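Local atomic coordinates of SusD superfamily protein (Bacteroides fragilis NCTC 9343, PDB entry 3NQP), a protein that probably binds glycans at the bacterial outer membrane as part of a SusD-type nutrient uptake system. Residues V217-D222 with D455-T460; G464-V469 with L483-E488. All blocks are in the same frame, centred on the assembly; numbering follows the deposited sequence.

Contact 1. Residues V217-D222 with D455-T460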
loop_
_atom_site.group_PDB
_atom_site.type_symbol
_atom_site.label_atom_id
_atom_site.label_comp_id
_atom_site.label_asym_id
_atom_site.label_seq_id
_atom_site.Cartn_x
_atom_site.Cartn_y
_atom_site.Cartn_z
ATOM N N VAL A 217 7.084 4.850 -16.064
ATOM C CA VAL A 217 6.607 6.193 -15.707
ATOM C C VAL A 217 7.727 7.228 -15.827
ATOM O O VAL A 217 8.782 7.065 -15.250
ATOM C CB VAL A 217 6.062 6.231 -14.255
ATOM C CG1 VAL A 217 5.344 7.583 -13.942
ATOM C CG2 VAL A 217 5.086 5.082 -14.055
ATOM N N THR A 218 7.448 8.273 -16.588
ATOM C CA THR A 218 8.250 9.499 -16.631
ATOM C C THR A 218 7.748 10.485 -15.575
ATOM O O THR A 218 6.542 10.800 -15.517
ATOM C CB THR A 218 8.188 10.147 -18.030
ATOM O OG1 THR A 218 8.816 9.282 -18.982
ATOM C CG2 THR A 218 8.889 11.497 -18.039
ATOM N N THR A 219 8.636 10.922 -14.690
ATOM C CA THR A 219 8.337 12.052 -13.794
ATOM C C THR A 219 9.394 13.114 -14.010
ATOM O O THR A 219 10.573 12.854 -13.811
ATOM C CB THR A 219 8.309 11.614 -12.311
ATOM O OG1 THR A 219 7.412 10.513 -12.189
ATOM C CG2 THR A 219 7.805 12.762 -11.358
ATOM N N GLY A 220 8.969 14.301 -14.421
ATOM C CA GLY A 220 9.897 15.384 -14.779
ATOM C C GLY A 220 11.028 14.919 -15.667
ATOM O O GLY A 220 10.778 14.422 -16.755
ATOM N N ASP A 221 12.260 15.089 -15.186
ATOM C CA ASP A 221 13.486 14.705 -15.899
ATOM C C ASP A 221 13.887 13.228 -15.695
ATOM O O ASP A 221 14.925 12.779 -16.183
ATOM C CB ASP A 221 14.667 15.655 -15.546
ATOM C CG ASP A 221 15.095 15.560 -14.099
ATOM O OD1 ASP A 221 14.346 14.951 -13.284
ATOM O OD2 ASP A 221 16.189 16.077 -13.768
ATOM N N ASP A 222 13.067 12.464 -14.973
ATOM C CA ASP A 222 13.347 11.032 -14.823
ATOM C C ASP A 222 12.496 10.252 -15.829
ATOM O O ASP A 222 11.352 9.979 -15.566
ATOM C CB ASP A 222 13.093 10.629 -13.380
ATOM C CG ASP A 222 13.745 9.313 -13.018
ATOM O OD1 ASP A 222 14.835 9.017 -13.546
ATOM O OD2 ASP A 222 13.162 8.590 -12.186
ATOM N N ASP A 455 -1.069 1.886 -8.872
ATOM C CA ASP A 455 -1.460 1.130 -10.076
ATOM C C ASP A 455 -2.015 2.038 -11.187
ATOM O O ASP A 455 -1.676 1.830 -12.354
ATOM C CB ASP A 455 -2.478 0.047 -9.710
ATOM C CG ASP A 455 -1.899 -1.022 -8.785
ATOM O OD1 ASP A 455 -0.667 -1.164 -8.680
ATOM O OD2 ASP A 455 -2.693 -1.731 -8.120
ATOM N N LEU A 456 -2.836 3.042 -10.803
ATOM C CA LEU A 456 -3.405 3.996 -11.749
ATOM C C LEU A 456 -2.369 4.923 -12.340
ATOM O O LEU A 456 -2.468 5.292 -13.524
ATOM C CB LEU A 456 -4.510 4.835 -11.115
ATOM C CG LEU A 456 -5.765 4.037 -10.720
ATOM C CD1 LEU A 456 -6.622 4.944 -9.770
ATOM C CD2 LEU A 456 -6.588 3.603 -11.965
ATOM N N ARG A 457 -1.377 5.309 -11.544
ATOM C CA ARG A 457 -0.271 6.129 -12.060
ATOM C C ARG A 457 0.615 5.337 -13.035
ATOM O O ARG A 457 1.117 5.885 -14.002
ATOM C CB ARG A 457 0.647 6.613 -10.917
ATOM C CG ARG A 457 0.063 7.699 -10.018
ATOM C CD ARG A 457 0.154 9.101 -10.543
ATOM N NE ARG A 457 1.454 9.453 -11.148
ATOM C CZ ARG A 457 2.564 9.746 -10.497
ATOM N NH1 ARG A 457 2.603 9.736 -9.197
ATOM N NH2 ARG A 457 3.655 10.045 -11.167
ATOM N N ARG A 458 0.773 4.045 -12.777
ATOM C CA ARG A 458 1.838 3.256 -13.366
ATOM C C ARG A 458 1.395 2.440 -14.547
ATOM O O ARG A 458 2.077 2.405 -15.564
ATOM C CB ARG A 458 2.440 2.335 -12.310
ATOM C CG ARG A 458 3.759 1.622 -12.689
ATOM C CD ARG A 458 4.105 0.504 -11.689
ATOM N NE ARG A 458 3.061 -0.491 -11.653
ATOM C CZ ARG A 458 2.130 -0.631 -10.693
ATOM N NH1 ARG A 458 2.100 0.136 -9.586
ATOM N NH2 ARG A 458 1.191 -1.535 -10.859
HETATM N N MSE A 459 0.232 1.800 -14.423
HETATM C CA MSE A 459 -0.260 0.951 -15.494
HETATM C C MSE A 459 -0.786 1.827 -16.630
HETATM O O MSE A 459 -1.207 2.973 -16.439
HETATM C CB MSE A 459 -1.330 -0.033 -14.975
HETATM C CG MSE A 459 -0.792 -0.893 -13.841
HETATM SE SE MSE A 459 -2.000 -2.234 -13.243
HETATM C CE MSE A 459 -1.540 -3.611 -14.495
ATOM N N THR A 460 -0.691 1.277 -17.832
ATOM C CA THR A 460 -0.993 1.994 -19.061
ATOM C C THR A 460 -2.010 1.226 -19.911
ATOM O O THR A 460 -2.107 -0.012 -19.836
ATOM C CB THR A 460 0.282 2.225 -19.896
ATOM O OG1 THR A 460 0.890 0.969 -20.237
ATOM C CG2 THR A 460 1.330 3.107 -19.142
HETATM O O HOH W 1 4.242 10.920 -13.752
HETATM O O HOH W 2 6.292 10.346 -9.577
#
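V217, just past the C-terminal end of helix 200-216, packs on R458, the last residue of helix 452-458. The contact therefore joins two helix ends of the SusD fold, and it is buried. CG2 of V217 lies 3.8 Å from CA of R458 and also touches its CG. The other methyl, CG1, is anti to the backbone N (chi1 -171°) and sits 4.1 Å from NH2 of R457, oblique to the guanidinium.

The polar part of the contact runs through water. R457 is bent at chi2 and chi3, which brings its guanidinium up to the 217-222 loop. NH2 donates to two waters, both in the guanidinium plane at its edge. The first, 2.8 Å from R457 NH2, donates in turn to the carbonyl oxygen of T218. The second, 3.1 Å from R457 NH2, is hydrogen-bonded to OG1 of T219. The hydroxyl oxygen lies 3.9 Å from R457 NH2, too far for a direct bond, and the water spans the gap. The loop then turns back in a type II' beta turn from T219 to D222.

R458 sends its charged end away from V217. Its NH1 and NH2 both grip OD1 of D455, the NH2 bond being 2.9 Å long. E391 also forms a salt bridge with R458 NH2, and K442 one with D455 OD1. The two arginines play different parts: the aliphatic base of R458 packs against valine while its charge is probably balanced by D455 and E391, and R457 reaches the loop through ordered water.

Contact 2. Residues G464-V469 with L483-E488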
loop_
_atom_site.group_PDB
_atom_site.type_symbol
_atom_site.label_atom_id
_atom_site.label_comp_id
_atom_site.label_asym_id
_atom_site.label_seq_id
_atom_site.Cartn_x
_atom_site.Cartn_y
_atom_site.Cartn_z
ATOM N N GLY A 464 3.518 1.338 -23.732
ATOM C CA GLY A 464 4.030 2.667 -24.011
ATOM C C GLY A 464 2.981 3.760 -24.032
ATOM O O GLY A 464 3.312 4.880 -24.408
ATOM N N GLY A 465 1.733 3.447 -23.628
ATOM C CA GLY A 465 0.618 4.345 -23.827
ATOM C C GLY A 465 0.188 5.150 -22.597
ATOM O O GLY A 465 0.974 5.384 -21.688
ATOM N N THR A 466 -1.097 5.506 -22.539
ATOM C CA THR A 466 -1.590 6.455 -21.521
ATOM C C THR A 466 -1.736 5.833 -20.123
ATOM O O THR A 466 -2.305 4.749 -19.999
ATOM C CB THR A 466 -2.959 6.968 -21.950
ATOM O OG1 THR A 466 -2.873 7.359 -23.314
ATOM C CG2 THR A 466 -3.414 8.164 -21.101
ATOM N N PRO A 467 -1.253 6.524 -19.075
ATOM C CA PRO A 467 -1.523 6.038 -17.719
ATOM C C PRO A 467 -3.005 5.790 -17.474
ATOM O O PRO A 467 -3.895 6.579 -17.937
ATOM C CB PRO A 467 -1.019 7.164 -16.835
ATOM C CG PRO A 467 0.116 7.756 -17.615
ATOM C CD PRO A 467 -0.281 7.646 -19.084
ATOM N N LEU A 468 -3.297 4.716 -16.758
ATOM C CA LEU A 468 -4.705 4.356 -16.563
ATOM C C LEU A 468 -5.496 5.383 -15.726
ATOM O O LEU A 468 -6.703 5.403 -15.818
ATOM C CB LEU A 468 -4.851 2.965 -15.963
ATOM C CG LEU A 468 -4.592 1.779 -16.882
ATOM C CD1 LEU A 468 -4.898 0.466 -16.113
ATOM C CD2 LEU A 468 -5.331 1.868 -18.274
ATOM N N VAL A 469 -4.818 6.212 -14.920
ATOM C CA VAL A 469 -5.482 7.282 -14.166
ATOM C C VAL A 469 -6.218 8.250 -15.140
ATOM O O VAL A 469 -7.247 8.842 -14.778
ATOM C CB VAL A 469 -4.483 8.067 -13.292
ATOM C CG1 VAL A 469 -3.473 8.792 -14.199
ATOM C CG2 VAL A 469 -5.193 9.052 -12.373
ATOM N N LEU A 483 -8.671 11.256 -13.531
ATOM C CA LEU A 483 -8.182 12.582 -13.944
ATOM C C LEU A 483 -8.365 12.840 -15.445
ATOM O O LEU A 483 -8.195 11.968 -16.270
ATOM C CB LEU A 483 -6.682 12.781 -13.618
ATOM C CG LEU A 483 -6.273 12.660 -12.136
ATOM C CD1 LEU A 483 -4.749 12.771 -11.956
ATOM C CD2 LEU A 483 -7.052 13.689 -11.281
ATOM N N ASN A 484 -8.645 14.088 -15.767
ATOM C CA ASN A 484 -8.768 14.572 -17.120
ATOM C C ASN A 484 -7.378 14.974 -17.538
ATOM O O ASN A 484 -6.814 15.923 -17.003
ATOM C CB ASN A 484 -9.723 15.777 -17.121
ATOM C CG ASN A 484 -9.915 16.395 -18.498
ATOM O OD1 ASN A 484 -8.997 16.496 -19.293
ATOM N ND2 ASN A 484 -11.130 16.836 -18.763
ATOM N N LYS A 485 -6.817 14.260 -18.505
ATOM C CA LYS A 485 -5.459 14.507 -18.925
ATOM C C LYS A 485 -5.221 15.918 -19.503
ATOM O O LYS A 485 -4.113 16.407 -19.457
ATOM C CB LYS A 485 -5.040 13.465 -19.950
ATOM C CG LYS A 485 -3.535 13.486 -20.269
ATOM C CD LYS A 485 -3.138 12.257 -21.080
ATOM C CE LYS A 485 -1.615 12.128 -21.163
ATOM N NZ LYS A 485 -1.042 13.352 -21.776
ATOM N N SER A 486 -6.242 16.558 -20.052
ATOM C CA SER A 486 -5.998 17.853 -20.709
ATOM C C SER A 486 -5.990 19.019 -19.705
ATOM O O SER A 486 -5.339 20.028 -19.961
ATOM C CB SER A 486 -7.035 18.121 -21.778
ATOM O OG SER A 486 -8.270 18.402 -21.146
ATOM N N THR A 487 -6.643 18.841 -18.545
ATOM C CA THR A 487 -6.759 19.899 -17.544
ATOM C C THR A 487 -6.122 19.533 -16.211
ATOM O O THR A 487 -5.915 20.443 -15.394
ATOM C CB THR A 487 -8.227 20.248 -17.287
ATOM O OG1 THR A 487 -8.905 19.092 -16.784
ATOM C CG2 THR A 487 -8.953 20.755 -18.572
ATOM N N GLU A 488 -5.857 18.234 -15.961
ATOM C CA GLU A 488 -5.438 17.752 -14.626
ATOM C C GLU A 488 -4.131 16.963 -14.616
ATOM O O GLU A 488 -3.784 16.336 -13.627
ATOM C CB GLU A 488 -6.572 16.923 -13.980
ATOM C CG GLU A 488 -7.739 17.765 -13.509
ATOM C CD GLU A 488 -8.890 16.951 -12.926
ATOM O OE1 GLU A 488 -9.312 15.935 -13.527
ATOM O OE2 GLU A 488 -9.419 17.347 -11.881
#
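V469 and L483 meet within the long irregular segment that joins helices 452-458 and 498-503 of the SusD fold. V469 stands in a short 3-10 turn.

One backbone hydrogen bond joins the two segments. L483 N donates to V469 O over 3.1 Å, and the N-H points almost straight at the oxygen (176°). The donor is tilted 28° from the carbonyl plane.

The apolar contact lies beside this bond. CG2 of V469 touches both CG and CD1 of L483, the latter at 3.8 Å. This methyl is the branch anti to the valine's backbone N, while CG1 (chi1 64°) sits between the N and the carbonyl carbon. V469 also packs on W453 and L456 of helix 452-458, so this valine links L483 to the side chains of that helix. Nearer the surface, T466 CG2 meets the aliphatic part of K485.

Polar bonds within 483-488 shape the turn that follows. N484 OD1 accepts from S486 N, forming an Asx turn, and also from S486 OG. E488 folds back on the start of the turn, and its OE2 makes a salt bridge with K491. Its other oxygen, OE1, accepts from N484 N at 3.0 Å through the anti lone pair.

From the N terminus, the chain first leaves helix 200-216 at 217-222. Contact 1 closes a loop of 232 residues between its segments when helix 452-458 packs back there. Contact 2 follows in series and neither encloses nor crosses it. It closes a short loop of 13 residues. The two centres are about 10 Å apart, and residues 455-460 and 464-469 touch directly. Probable backbone hydrogen bonds run from L468 N to M459 O (2.7 Å) and from V469 N to L456 O (2.9 Å). The end of helix 452-458 thus lies between the 217-222 loop and the chain leading to helix 498-503.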